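Side-chain contacts in citrate lyase, subunit 1 (PDB 6HXI), which probably forms part of ATP citrate lyase, which uses ATP and coenzyme A to convert citrate into oxaloacetate and acetyl-CoA: residues C[147-152]-C[166-171]; C[162-167]-C[182-187]; C[202-207]-C[211-216]. One frame throughout, in Å; residues are numbered along the deposited sequence.

In the fold
All three contacts lie in the ATP-grasp part of the chain, whereas Gly259 and Asp255, at the coenzyme A and sodium sites, belong to its citrate-binding part. Contact 1 is partly buried and joins an outermost strand of the six-stranded sheet to the following loop. Contact 2 is buried, setting that loop against helix 173-192; the two share Lys167, and Ile151 bridges them by touching Ile183. Both are made by side chains alone, mostly aliphatic. Contact 3, about 17 Å from contact 2 between centres, is a buried hairpin in the same sheet as contact 1, held chiefly by backbone hydrogen bonds; Phe203 joins it to contact 2 through the ring of Phe182.

Contact 1: residues C[147-152]-C[166-171]; sequences KVISIH and SKLPAE
Ile149 and Ile151 belong to strand 149-154, an outermost strand of the antiparallel sheet in the ATP-grasp region, and their side chains receive the loop that leads on to helix 173-192. The pairing illustrates how an irregular segment can pack on a sheet with no hydrogen bond between the two segments; aliphatic groups alone meet across this contact. Ile149 stands at the middle. With chi1 at 62° its CG1 is flanked by both N and C of its own backbone, and from there CD1 reaches the chain of Lys167, touching CG at 3.8 Å. The two side chains cross at about a right angle, so the methyl end of the isoleucine meets the flank of the lysine and stays clear of its charged end. Farther along the strand, Ile151 makes a looser contact, with its CD1 4.4 Å from CD of Lys167. The lysine then bends at chi3 and chi4 and carries NZ away from the strand to a hydrogen bond elsewhere; its side chain also touches Val179 and Glu180 of helix 173-192. Leu168 completes the contact and opens the type I turn that ends at Glu171. It also rests on Phe133 and Met135, which places it beside the neighbouring strand 128-134. Toward Ile149 it extends one branch, and CD1 of Leu168 lies 4.2 Å from CG1 of Ile149.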
ATOM      1  N   LYS C 147      -3.147 -34.372 -80.171  1.00 84.77           N
ATOM      2  CA  LYS C 147      -2.868 -35.685 -79.572  1.00 83.71           C
ATOM      3  C   LYS C 147      -3.172 -35.694 -78.052  1.00 83.87           C
ATOM      4  O   LYS C 147      -3.558 -36.729 -77.498  1.00 82.90           O
ATOM      5  CB  LYS C 147      -1.403 -36.071 -79.827  1.00 87.19           C
ATOM      6  CG  LYS C 147      -1.127 -37.569 -79.876  1.00 98.29           C
ATOM      7  CD  LYS C 147       0.362 -37.812 -80.110  1.00108.12           C
ATOM      8  CE  LYS C 147       0.754 -39.265 -80.040  1.00118.31           C
ATOM      9  NZ  LYS C 147       2.206 -39.449 -80.309  1.00125.96           N
ATOM     10  N   VAL C 148      -2.986 -34.533 -77.395  1.00 77.86           N
ATOM     11  CA  VAL C 148      -3.205 -34.328 -75.964  1.00 73.91           C
ATOM     12  C   VAL C 148      -4.382 -33.365 -75.774  1.00 74.74           C
ATOM     13  O   VAL C 148      -4.388 -32.283 -76.361  1.00 74.38           O
ATOM     14  CB  VAL C 148      -1.908 -33.817 -75.244  1.00 76.73           C
ATOM     15  CG1 VAL C 148      -2.156 -33.511 -73.767  1.00 73.24           C
ATOM     16  CG2 VAL C 148      -0.759 -34.810 -75.384  1.00 77.81           C
ATOM     17  N   ILE C 149      -5.357 -33.753 -74.934  1.00 70.12           N
ATOM     18  CA  ILE C 149      -6.501 -32.901 -74.595  1.00 69.72           C
ATOM     19  C   ILE C 149      -6.195 -32.125 -73.322  1.00 72.27           C
ATOM     20  O   ILE C 149      -5.576 -32.670 -72.404  1.00 71.18           O
ATOM     21  CB  ILE C 149      -7.885 -33.627 -74.567  1.00 73.16           C
ATOM     22  CG1 ILE C 149      -7.960 -34.756 -73.506  1.00 71.38           C
ATOM     23  CG2 ILE C 149      -8.277 -34.134 -75.955  1.00 76.65           C
ATOM     24  CD1 ILE C 149      -8.591 -34.319 -72.193  1.00 74.52           C
ATOM     25  N   SER C 150      -6.625 -30.861 -73.270  1.00 68.96           N
ATOM     26  CA  SER C 150      -6.405 -29.974 -72.131  1.00 65.82           C
ATOM     27  C   SER C 150      -7.733 -29.582 -71.489  1.00 68.39           C
ATOM     28  O   SER C 150      -8.665 -29.215 -72.206  1.00 71.66           O
ATOM     29  CB  SER C 150      -5.642 -28.734 -72.581  1.00 70.13           C
ATOM     30  OG  SER C 150      -5.396 -27.850 -71.495  1.00 80.35           O
ATOM     31  N   ILE C 151      -7.814 -29.660 -70.140  1.00 60.77           N
ATOM     32  CA  ILE C 151      -8.993 -29.304 -69.322  1.00 58.48           C
ATOM     33  C   ILE C 151      -8.575 -28.230 -68.334  1.00 60.48           C
ATOM     34  O   ILE C 151      -7.772 -28.517 -67.445  1.00 59.61           O
ATOM     35  CB  ILE C 151      -9.605 -30.542 -68.583  1.00 59.81           C
ATOM     36  CG1 ILE C 151      -9.963 -31.694 -69.574  1.00 61.49           C
ATOM     37  CG2 ILE C 151     -10.812 -30.138 -67.710  1.00 57.93           C
ATOM     38  CD1 ILE C 151     -10.106 -33.096 -68.946  1.00 65.84           C
ATOM     39  N   HIS C 152      -9.120 -27.011 -68.471  1.00 56.34           N
ATOM     40  CA  HIS C 152      -8.806 -25.923 -67.562  1.00 55.00           C
ATOM     41  C   HIS C 152      -9.790 -25.888 -66.390  1.00 57.18           C
ATOM     42  O   HIS C 152     -10.995 -25.894 -66.603  1.00 56.79           O
ATOM     43  CB  HIS C 152      -8.765 -24.569 -68.292  1.00 57.55           C
ATOM     44  CG  HIS C 152      -8.454 -23.421 -67.374  1.00 60.65           C
ATOM     45  ND1 HIS C 152      -7.169 -23.204 -66.892  1.00 60.90           N
ATOM     46  CD2 HIS C 152      -9.287 -22.510 -66.815  1.00 63.39           C
ATOM     47  CE1 HIS C 152      -7.258 -22.155 -66.091  1.00 60.31           C
ATOM     48  NE2 HIS C 152      -8.512 -21.712 -66.001  1.00 61.98           N
ATOM     49  N   SER C 166     -16.569 -35.131 -70.980  1.00 81.42           N
ATOM     50  CA  SER C 166     -16.187 -34.679 -72.324  1.00 82.64           C
ATOM     51  C   SER C 166     -14.633 -34.636 -72.442  1.00 86.07           C
ATOM     52  O   SER C 166     -13.965 -33.617 -72.241  1.00 83.27           O
ATOM     53  CB  SER C 166     -16.839 -33.345 -72.651  1.00 87.13           C
ATOM     54  OG  SER C 166     -18.240 -33.441 -72.463  1.00 96.70           O
ATOM     55  N   LYS C 167     -14.105 -35.832 -72.720  1.00 84.63           N
ATOM     56  CA  LYS C 167     -12.732 -36.271 -72.893  1.00 83.76           C
ATOM     57  C   LYS C 167     -12.725 -37.145 -74.183  1.00 93.61           C
ATOM     58  O   LYS C 167     -13.677 -37.059 -74.977  1.00 96.18           O
ATOM     59  CB  LYS C 167     -12.375 -37.120 -71.670  1.00 83.42           C
ATOM     60  CG  LYS C 167     -10.891 -37.177 -71.331  1.00 86.77           C
ATOM     61  CD  LYS C 167     -10.637 -37.381 -69.839  1.00 83.16           C
ATOM     62  CE  LYS C 167     -11.089 -38.726 -69.312  1.00 81.95           C
ATOM     63  NZ  LYS C 167     -12.510 -38.706 -68.877  1.00 86.52           N
ATOM     64  N   LEU C 168     -11.683 -37.983 -74.387  1.00 91.43           N
ATOM     65  CA  LEU C 168     -11.540 -38.805 -75.588  1.00 94.60           C
ATOM     66  C   LEU C 168     -12.617 -39.897 -75.740  1.00100.60           C
ATOM     67  O   LEU C 168     -12.804 -40.720 -74.837  1.00 98.80           O
ATOM     68  CB  LEU C 168     -10.128 -39.391 -75.703  1.00 94.70           C
ATOM     69  CG  LEU C 168      -9.070 -38.382 -76.172  1.00100.15           C
ATOM     70  CD1 LEU C 168      -7.779 -38.520 -75.395  1.00 98.77           C
ATOM     71  CD2 LEU C 168      -8.848 -38.444 -77.687  1.00105.97           C
ATOM     72  N   PRO C 169     -13.348 -39.885 -76.889  1.00101.32           N
ATOM     73  CA  PRO C 169     -14.400 -40.903 -77.114  1.00103.15           C
ATOM     74  C   PRO C 169     -13.864 -42.317 -77.325  1.00105.72           C
ATOM     75  O   PRO C 169     -14.548 -43.275 -76.968  1.00105.57           O
ATOM     76  CB  PRO C 169     -15.141 -40.388 -78.354  1.00107.88           C
ATOM     77  CG  PRO C 169     -14.144 -39.553 -79.080  1.00112.31           C
ATOM     78  CD  PRO C 169     -13.238 -38.959 -78.039  1.00104.69           C
ATOM     79  N   ALA C 170     -12.632 -42.437 -77.877  1.00101.49           N
ATOM     80  CA  ALA C 170     -11.911 -43.688 -78.144  1.00102.09           C
ATOM     81  C   ALA C 170     -11.790 -44.621 -76.921  1.00104.87           C
ATOM     82  O   ALA C 170     -11.644 -45.834 -77.097  1.00104.96           O
ATOM     83  CB  ALA C 170     -10.535 -43.380 -78.711  1.00102.61           C
ATOM     84  N   GLU C 171     -11.854 -44.049 -75.689  1.00100.28           N
ATOM     85  CA  GLU C 171     -11.804 -44.763 -74.407  1.00 99.10           C
ATOM     86  C   GLU C 171     -13.000 -45.694 -74.257  1.00107.92           C
ATOM     87  O   GLU C 171     -14.068 -45.416 -74.821  1.00109.15           O
ATOM     88  CB  GLU C 171     -11.833 -43.766 -73.257  1.00 97.45           C
ATOM     89  CG  GLU C 171     -10.469 -43.327 -72.787  1.00101.91           C
ATOM     90  CD  GLU C 171     -10.587 -42.104 -71.910  1.00122.92           C
ATOM     91  OE1 GLU C 171     -10.963 -42.264 -70.728  1.00119.83           O
ATOM     92  OE2 GLU C 171     -10.396 -40.979 -72.425  1.00120.40           O
TER

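Contact 2: residues C[162-167]-C[182-187]; sequences LDVGSK and FITALW
Val164 directs both of its methyl groups at helix 173-192, and each finds a different residue of the same turn. The tight part of the contact is the branch CG1, which comes within 3.5 Å of Ile183 CD1 and also lies 3.7 Å from Ile183 CG1; the two side chains cross obliquely. CG1 stands opposite the backbone N about the CA-CB bond (chi1 179°), which turns CG2 the other way, toward Thr184. There CG2 rests 3.6 Å from Thr184 OG1 as the side chains run past each other in opposite directions. This is a polar atom under an apolar cover: the hydroxyl has its hydrogen bond with the backbone O of Glu180, one turn earlier. Lys167 adds its CD at 3.8 Å from Ile183 CD1, again alongside and antiparallel, so that this one methyl is touched by both loop residues. The outer side of the loop is a different matter. Ser166 and Asp163 are exposed, and OG of Ser166 donates to OD2 of Asp163 at 2.9 Å, nearly along the C-O axis of the carboxylate. Ser166 is also the centre of an inverse gamma turn, closed by a weak bond from Lys167 N to Gly165 O. Apolar groups facing inward and a small polar clasp facing outward suit a loop laid along a helix that itself covers a sheet, in the layered alpha/beta architecture of an ATP-grasp domain.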
ATOM      1  N   LEU C 162     -17.237 -28.390 -63.678  1.00 75.40           N
ATOM      2  CA  LEU C 162     -16.887 -28.988 -64.969  1.00 74.80           C
ATOM      3  C   LEU C 162     -17.379 -30.414 -65.203  1.00 79.55           C
ATOM      4  O   LEU C 162     -17.267 -31.270 -64.323  1.00 78.09           O
ATOM      5  CB  LEU C 162     -15.353 -28.981 -65.175  1.00 71.83           C
ATOM      6  CG  LEU C 162     -14.621 -27.655 -65.114  1.00 74.07           C
ATOM      7  CD1 LEU C 162     -13.155 -27.881 -64.865  1.00 71.29           C
ATOM      8  CD2 LEU C 162     -14.827 -26.851 -66.380  1.00 76.63           C
ATOM      9  N   ASP C 163     -17.826 -30.686 -66.442  1.00 77.67           N
ATOM     10  CA  ASP C 163     -18.192 -32.026 -66.881  1.00 78.07           C
ATOM     11  C   ASP C 163     -16.926 -32.574 -67.542  1.00 79.42           C
ATOM     12  O   ASP C 163     -16.681 -32.320 -68.729  1.00 79.72           O
ATOM     13  CB  ASP C 163     -19.375 -31.994 -67.865  1.00 83.04           C
ATOM     14  CG  ASP C 163     -19.625 -33.320 -68.574  1.00 97.42           C
ATOM     15  OD1 ASP C 163     -19.972 -34.306 -67.889  1.00 99.29           O
ATOM     16  OD2 ASP C 163     -19.430 -33.378 -69.810  1.00102.98           O
ATOM     17  N   VAL C 164     -16.084 -33.263 -66.740  1.00 73.61           N
ATOM     18  CA  VAL C 164     -14.808 -33.864 -67.164  1.00 71.69           C
ATOM     19  C   VAL C 164     -15.060 -34.957 -68.209  1.00 77.17           C
ATOM     20  O   VAL C 164     -14.237 -35.136 -69.106  1.00 77.21           O
ATOM     21  CB  VAL C 164     -13.930 -34.343 -65.964  1.00 73.83           C
ATOM     22  CG1 VAL C 164     -12.632 -34.978 -66.440  1.00 72.54           C
ATOM     23  CG2 VAL C 164     -13.624 -33.196 -65.000  1.00 72.16           C
ATOM     24  N   GLY C 165     -16.231 -35.603 -68.121  1.00 75.53           N
ATOM     25  CA  GLY C 165     -16.720 -36.623 -69.044  1.00 77.49           C
ATOM     26  C   GLY C 165     -16.338 -36.373 -70.485  1.00 83.04           C
ATOM     27  O   GLY C 165     -15.783 -37.266 -71.122  1.00 82.78           O
ATOM     28  N   SER C 166     -16.569 -35.131 -70.980  1.00 81.42           N
ATOM     29  CA  SER C 166     -16.187 -34.679 -72.324  1.00 82.64           C
ATOM     30  C   SER C 166     -14.633 -34.636 -72.442  1.00 86.07           C
ATOM     31  O   SER C 166     -13.965 -33.617 -72.241  1.00 83.27           O
ATOM     32  CB  SER C 166     -16.839 -33.345 -72.651  1.00 87.13           C
ATOM     33  OG  SER C 166     -18.240 -33.441 -72.463  1.00 96.70           O
ATOM     34  N   LYS C 167     -14.105 -35.832 -72.720  1.00 84.63           N
ATOM     35  CA  LYS C 167     -12.732 -36.271 -72.893  1.00 83.76           C
ATOM     36  C   LYS C 167     -12.725 -37.145 -74.183  1.00 93.61           C
ATOM     37  O   LYS C 167     -13.677 -37.059 -74.977  1.00 96.18           O
ATOM     38  CB  LYS C 167     -12.375 -37.120 -71.670  1.00 83.42           C
ATOM     39  CG  LYS C 167     -10.891 -37.177 -71.331  1.00 86.77           C
ATOM     40  CD  LYS C 167     -10.637 -37.381 -69.839  1.00 83.16           C
ATOM     41  CE  LYS C 167     -11.089 -38.726 -69.312  1.00 81.95           C
ATOM     42  NZ  LYS C 167     -12.510 -38.706 -68.877  1.00 86.52           N
ATOM     43  N   PHE C 182     -10.814 -40.717 -61.960  1.00 59.04           N
ATOM     44  CA  PHE C 182      -9.415 -40.730 -61.548  1.00 56.43           C
ATOM     45  C   PHE C 182      -8.742 -39.365 -61.661  1.00 59.36           C
ATOM     46  O   PHE C 182      -8.021 -38.962 -60.727  1.00 58.61           O
ATOM     47  CB  PHE C 182      -8.611 -41.823 -62.286  1.00 58.24           C
ATOM     48  CG  PHE C 182      -7.111 -41.704 -62.133  1.00 57.85           C
ATOM     49  CD1 PHE C 182      -6.497 -41.957 -60.914  1.00 59.24           C
ATOM     50  CD2 PHE C 182      -6.322 -41.254 -63.187  1.00 59.72           C
ATOM     51  CE1 PHE C 182      -5.121 -41.797 -60.760  1.00 58.81           C
ATOM     52  CE2 PHE C 182      -4.945 -41.088 -63.031  1.00 61.04           C
ATOM     53  CZ  PHE C 182      -4.354 -41.369 -61.818  1.00 58.29           C
ATOM     54  N   ILE C 183      -8.959 -38.656 -62.786  1.00 56.13           N
ATOM     55  CA  ILE C 183      -8.322 -37.343 -63.009  1.00 55.15           C
ATOM     56  C   ILE C 183      -9.012 -36.250 -62.165  1.00 57.71           C
ATOM     57  O   ILE C 183      -8.353 -35.272 -61.789  1.00 55.18           O
ATOM     58  CB  ILE C 183      -8.145 -36.973 -64.510  1.00 59.09           C
ATOM     59  CG1 ILE C 183      -9.471 -36.558 -65.193  1.00 61.12           C
ATOM     60  CG2 ILE C 183      -7.440 -38.125 -65.279  1.00 59.89           C
ATOM     61  CD1 ILE C 183      -9.272 -35.974 -66.625  1.00 72.21           C
ATOM     62  N   THR C 184     -10.313 -36.465 -61.805  1.00 54.86           N
ATOM     63  CA  THR C 184     -11.083 -35.563 -60.932  1.00 54.22           C
ATOM     64  C   THR C 184     -10.502 -35.655 -59.515  1.00 56.68           C
ATOM     65  O   THR C 184     -10.319 -34.627 -58.865  1.00 55.61           O
ATOM     66  CB  THR C 184     -12.604 -35.863 -61.021  1.00 59.53           C
ATOM     67  OG1 THR C 184     -13.060 -35.491 -62.324  1.00 62.83           O
ATOM     68  CG2 THR C 184     -13.435 -35.108 -59.984  1.00 58.26           C
ATOM     69  N   ALA C 185     -10.198 -36.894 -59.063  1.00 53.27           N
ATOM     70  CA  ALA C 185      -9.590 -37.210 -57.768  1.00 52.16           C
ATOM     71  C   ALA C 185      -8.151 -36.689 -57.720  1.00 54.13           C
ATOM     72  O   ALA C 185      -7.729 -36.139 -56.700  1.00 51.80           O
ATOM     73  CB  ALA C 185      -9.604 -38.713 -57.545  1.00 54.04           C
ATOM     74  N   LEU C 186      -7.412 -36.844 -58.841  1.00 52.17           N
ATOM     75  CA  LEU C 186      -6.024 -36.398 -58.978  1.00 52.16           C
ATOM     76  C   LEU C 186      -5.913 -34.889 -58.835  1.00 55.79           C
ATOM     77  O   LEU C 186      -4.968 -34.424 -58.200  1.00 54.35           O
ATOM     78  CB  LEU C 186      -5.397 -36.874 -60.292  1.00 52.87           C
ATOM     79  CG  LEU C 186      -3.867 -36.815 -60.360  1.00 56.66           C
ATOM     80  CD1 LEU C 186      -3.246 -37.963 -59.595  1.00 56.50           C
ATOM     81  CD2 LEU C 186      -3.394 -36.836 -61.799  1.00 59.98           C
ATOM     82  N   TRP C 187      -6.898 -34.133 -59.382  1.00 53.24           N
ATOM     83  CA  TRP C 187      -6.965 -32.673 -59.236  1.00 52.13           C
ATOM     84  C   TRP C 187      -7.178 -32.294 -57.762  1.00 53.67           C
ATOM     85  O   TRP C 187      -6.545 -31.360 -57.279  1.00 50.94           O
ATOM     86  CB  TRP C 187      -8.071 -32.044 -60.099  1.00 51.73           C
ATOM     87  CG  TRP C 187      -8.123 -30.555 -59.915  1.00 52.17           C
ATOM     88  CD1 TRP C 187      -7.264 -29.634 -60.440  1.00 54.37           C
ATOM     89  CD2 TRP C 187      -8.979 -29.841 -59.020  1.00 52.31           C
ATOM     90  NE1 TRP C 187      -7.566 -28.380 -59.966  1.00 53.60           N
ATOM     91  CE2 TRP C 187      -8.598 -28.480 -59.071  1.00 55.73           C
ATOM     92  CE3 TRP C 187     -10.013 -30.224 -58.146  1.00 54.36           C
ATOM     93  CZ2 TRP C 187      -9.259 -27.489 -58.334  1.00 55.35           C
ATOM     94  CZ3 TRP C 187     -10.677 -29.244 -57.427  1.00 56.45           C
ATOM     95  CH2 TRP C 187     -10.297 -27.894 -57.519  1.00 56.52           C
TER

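Contact 3: residues C[202-207]-C[211-216]; sequences PFTFSG and VPLDMV
Leu213 packs across Pro202 in the beta hairpin of strands 195-206 and 209-220, inside the antiparallel sheet of the ATP-grasp region. At this point the second strand is interrupted: O of Pro202 accepts from Leu213 N at 2.8 Å and, weakly, from Asp214 N at 3.4 Å, two successive donors on one carbonyl in the manner of a classic beta bulge. The first donor lies in the carbonyl plane. The side chains around this irregularity each approach differently. Leu213 crosses the ring of Pro202 at about a right angle, its CB 3.9 Å from CD of the proline and its CD1 4.1 Å from CG. Its CG is turned anti to the carbonyl carbon (chi1 -62°), which brings CD1 over to Thr204, 3.3 Å from OG1. That hydroxyl has its polar partner in the backbone O of Glu116, so the leucine methyl covers a group already bonded. With an alanine here, which keeps only CB, the Thr204 hydroxyl would probably lose its methyl cover and a gap would open at CG of the proline ring. Asp214 instead lies alongside Pro202, pointing the same way, with OD2 3.5 Å from CD; its OD1 makes a salt bridge to Lys59. Beyond the bulge the pairing is regular. Phe203 and Pro212 form a non-hydrogen-bonded pair on one face, where the phenylalanine ring leads off toward Phe182 of helix 173-192. On the other face Val211 sets CG2 against CB of Ser206 at 3.5 Å, and it pairs with Thr204 through two backbone bonds. Thr204 N donates to Val211 O at 2.8 Å; the return bond from Val211 N to Thr204 O is almost straight, at 177°.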
ATOM      1  N   PRO C 202       3.615 -43.389 -67.763  1.00 69.80           N
ATOM      2  CA  PRO C 202       2.171 -43.606 -67.927  1.00 68.56           C
ATOM      3  C   PRO C 202       1.419 -44.136 -66.682  1.00 72.19           C
ATOM      4  O   PRO C 202       2.022 -44.467 -65.659  1.00 71.09           O
ATOM      5  CB  PRO C 202       2.150 -44.640 -69.067  1.00 72.22           C
ATOM      6  CG  PRO C 202       3.459 -45.451 -68.882  1.00 78.35           C
ATOM      7  CD  PRO C 202       4.340 -44.663 -67.913  1.00 73.37           C
ATOM      8  N   PHE C 203       0.087 -44.178 -66.769  1.00 69.31           N
ATOM      9  CA  PHE C 203      -0.776 -44.822 -65.792  1.00 69.54           C
ATOM     10  C   PHE C 203      -1.516 -45.962 -66.513  1.00 76.86           C
ATOM     11  O   PHE C 203      -1.586 -45.952 -67.740  1.00 76.52           O
ATOM     12  CB  PHE C 203      -1.710 -43.847 -65.049  1.00 69.48           C
ATOM     13  CG  PHE C 203      -2.914 -43.266 -65.753  1.00 70.85           C
ATOM     14  CD1 PHE C 203      -4.150 -43.904 -65.694  1.00 74.48           C
ATOM     15  CD2 PHE C 203      -2.849 -42.017 -66.356  1.00 72.10           C
ATOM     16  CE1 PHE C 203      -5.277 -43.342 -66.301  1.00 75.46           C
ATOM     17  CE2 PHE C 203      -3.981 -41.451 -66.960  1.00 74.78           C
ATOM     18  CZ  PHE C 203      -5.187 -42.117 -66.924  1.00 73.71           C
ATOM     19  N   THR C 204      -1.981 -46.983 -65.770  1.00 76.54           N
ATOM     20  CA  THR C 204      -2.691 -48.136 -66.330  1.00 79.18           C
ATOM     21  C   THR C 204      -3.816 -48.621 -65.404  1.00 85.05           C
ATOM     22  O   THR C 204      -4.076 -48.038 -64.347  1.00 82.49           O
ATOM     23  CB  THR C 204      -1.704 -49.281 -66.715  1.00 90.94           C
ATOM     24  OG1 THR C 204      -0.577 -48.752 -67.415  1.00 97.12           O
ATOM     25  CG2 THR C 204      -2.365 -50.371 -67.570  1.00 87.87           C
ATOM     26  N   PHE C 205      -4.473 -49.715 -65.832  1.00 85.87           N
ATOM     27  CA  PHE C 205      -5.553 -50.406 -65.155  1.00 87.10           C
ATOM     28  C   PHE C 205      -5.132 -51.780 -64.644  1.00 92.29           C
ATOM     29  O   PHE C 205      -4.388 -52.502 -65.311  1.00 92.63           O
ATOM     30  CB  PHE C 205      -6.769 -50.523 -66.089  1.00 90.06           C
ATOM     31  CG  PHE C 205      -7.468 -49.204 -66.305  1.00 90.00           C
ATOM     32  CD1 PHE C 205      -8.460 -48.774 -65.430  1.00 91.83           C
ATOM     33  CD2 PHE C 205      -7.125 -48.384 -67.374  1.00 92.71           C
ATOM     34  CE1 PHE C 205      -9.106 -47.553 -65.628  1.00 93.76           C
ATOM     35  CE2 PHE C 205      -7.763 -47.155 -67.563  1.00 92.65           C
ATOM     36  CZ  PHE C 205      -8.747 -46.747 -66.687  1.00 91.38           C
ATOM     37  N   SER C 206      -5.600 -52.104 -63.431  1.00 90.04           N
ATOM     38  CA  SER C 206      -5.433 -53.379 -62.735  1.00 92.37           C
ATOM     39  C   SER C 206      -6.872 -53.771 -62.438  1.00 96.35           C
ATOM     40  O   SER C 206      -7.409 -53.425 -61.382  1.00 94.26           O
ATOM     41  CB  SER C 206      -4.645 -53.185 -61.442  1.00 95.26           C
ATOM     42  OG  SER C 206      -4.217 -54.428 -60.910  1.00108.75           O
ATOM     43  N   GLY C 207      -7.514 -54.374 -63.437  1.00 94.91           N
ATOM     44  CA  GLY C 207      -8.928 -54.716 -63.391  1.00 96.74           C
ATOM     45  C   GLY C 207      -9.742 -53.450 -63.579  1.00 99.95           C
ATOM     46  O   GLY C 207      -9.655 -52.809 -64.632  1.00 98.74           O
ATOM     47  N   VAL C 211      -3.522 -47.850 -61.648  1.00 76.12           N
ATOM     48  CA  VAL C 211      -2.114 -48.025 -61.264  1.00 75.66           C
ATOM     49  C   VAL C 211      -1.145 -47.009 -61.931  1.00 77.05           C
ATOM     50  O   VAL C 211      -0.994 -47.035 -63.155  1.00 77.27           O
ATOM     51  CB  VAL C 211      -1.654 -49.500 -61.514  1.00 81.59           C
ATOM     52  CG1 VAL C 211      -0.169 -49.693 -61.222  1.00 81.36           C
ATOM     53  CG2 VAL C 211      -2.480 -50.487 -60.698  1.00 83.11           C
ATOM     54  N   PRO C 212      -0.398 -46.202 -61.132  1.00 71.08           N
ATOM     55  CA  PRO C 212       0.603 -45.287 -61.728  1.00 69.55           C
ATOM     56  C   PRO C 212       1.916 -46.030 -62.032  1.00 73.87           C
ATOM     57  O   PRO C 212       2.432 -46.714 -61.142  1.00 75.39           O
ATOM     58  CB  PRO C 212       0.817 -44.253 -60.619  1.00 69.20           C
ATOM     59  CG  PRO C 212       0.569 -45.004 -59.353  1.00 73.91           C
ATOM     60  CD  PRO C 212      -0.438 -46.073 -59.658  1.00 71.22           C
ATOM     61  N   LEU C 213       2.478 -45.890 -63.249  1.00 68.76           N
ATOM     62  CA  LEU C 213       3.726 -46.589 -63.574  1.00 70.11           C
ATOM     63  C   LEU C 213       4.969 -45.732 -63.383  1.00 74.38           C
ATOM     64  O   LEU C 213       5.972 -46.212 -62.855  1.00 75.13           O
ATOM     65  CB  LEU C 213       3.695 -47.220 -64.975  1.00 71.97           C
ATOM     66  CG  LEU C 213       2.630 -48.320 -65.218  1.00 76.21           C
ATOM     67  CD1 LEU C 213       2.677 -48.819 -66.657  1.00 77.71           C
ATOM     68  CD2 LEU C 213       2.763 -49.471 -64.222  1.00 76.59           C
ATOM     69  N   ASP C 214       4.911 -44.475 -63.808  1.00 71.35           N
ATOM     70  CA  ASP C 214       6.011 -43.525 -63.642  1.00 71.33           C
ATOM     71  C   ASP C 214       5.427 -42.222 -63.159  1.00 73.62           C
ATOM     72  O   ASP C 214       4.328 -41.853 -63.579  1.00 73.05           O
ATOM     73  CB  ASP C 214       6.825 -43.349 -64.930  1.00 74.98           C
ATOM     74  CG  ASP C 214       7.699 -44.554 -65.257  1.00 90.40           C
ATOM     75  OD1 ASP C 214       8.834 -44.632 -64.729  1.00 92.34           O
ATOM     76  OD2 ASP C 214       7.254 -45.410 -66.045  1.00 98.00           O
ATOM     77  N   MET C 215       6.126 -41.561 -62.226  1.00 68.52           N
ATOM     78  CA  MET C 215       5.664 -40.330 -61.601  1.00 65.85           C
ATOM     79  C   MET C 215       6.767 -39.268 -61.450  1.00 66.95           C
ATOM     80  O   MET C 215       7.919 -39.575 -61.119  1.00 67.76           O
ATOM     81  CB  MET C 215       5.018 -40.650 -60.242  1.00 67.84           C
ATOM     82  CG  MET C 215       3.953 -39.671 -59.832  1.00 69.99           C
ATOM     83  SD  MET C 215       2.937 -40.311 -58.491  1.00 74.53           S
ATOM     84  CE  MET C 215       1.984 -38.875 -58.110  1.00 68.56           C
ATOM     85  N   VAL C 216       6.395 -38.020 -61.738  1.00 59.68           N
ATOM     86  CA  VAL C 216       7.239 -36.824 -61.649  1.00 58.33           C
ATOM     87  C   VAL C 216       6.373 -35.821 -60.922  1.00 58.57           C
ATOM     88  O   VAL C 216       5.209 -35.632 -61.292  1.00 57.16           O
ATOM     89  CB  VAL C 216       7.688 -36.311 -63.049  1.00 62.98           C
ATOM     90  CG1 VAL C 216       8.271 -34.900 -62.981  1.00 61.64           C
ATOM     91  CG2 VAL C 216       8.681 -37.277 -63.697  1.00 65.62           C
TER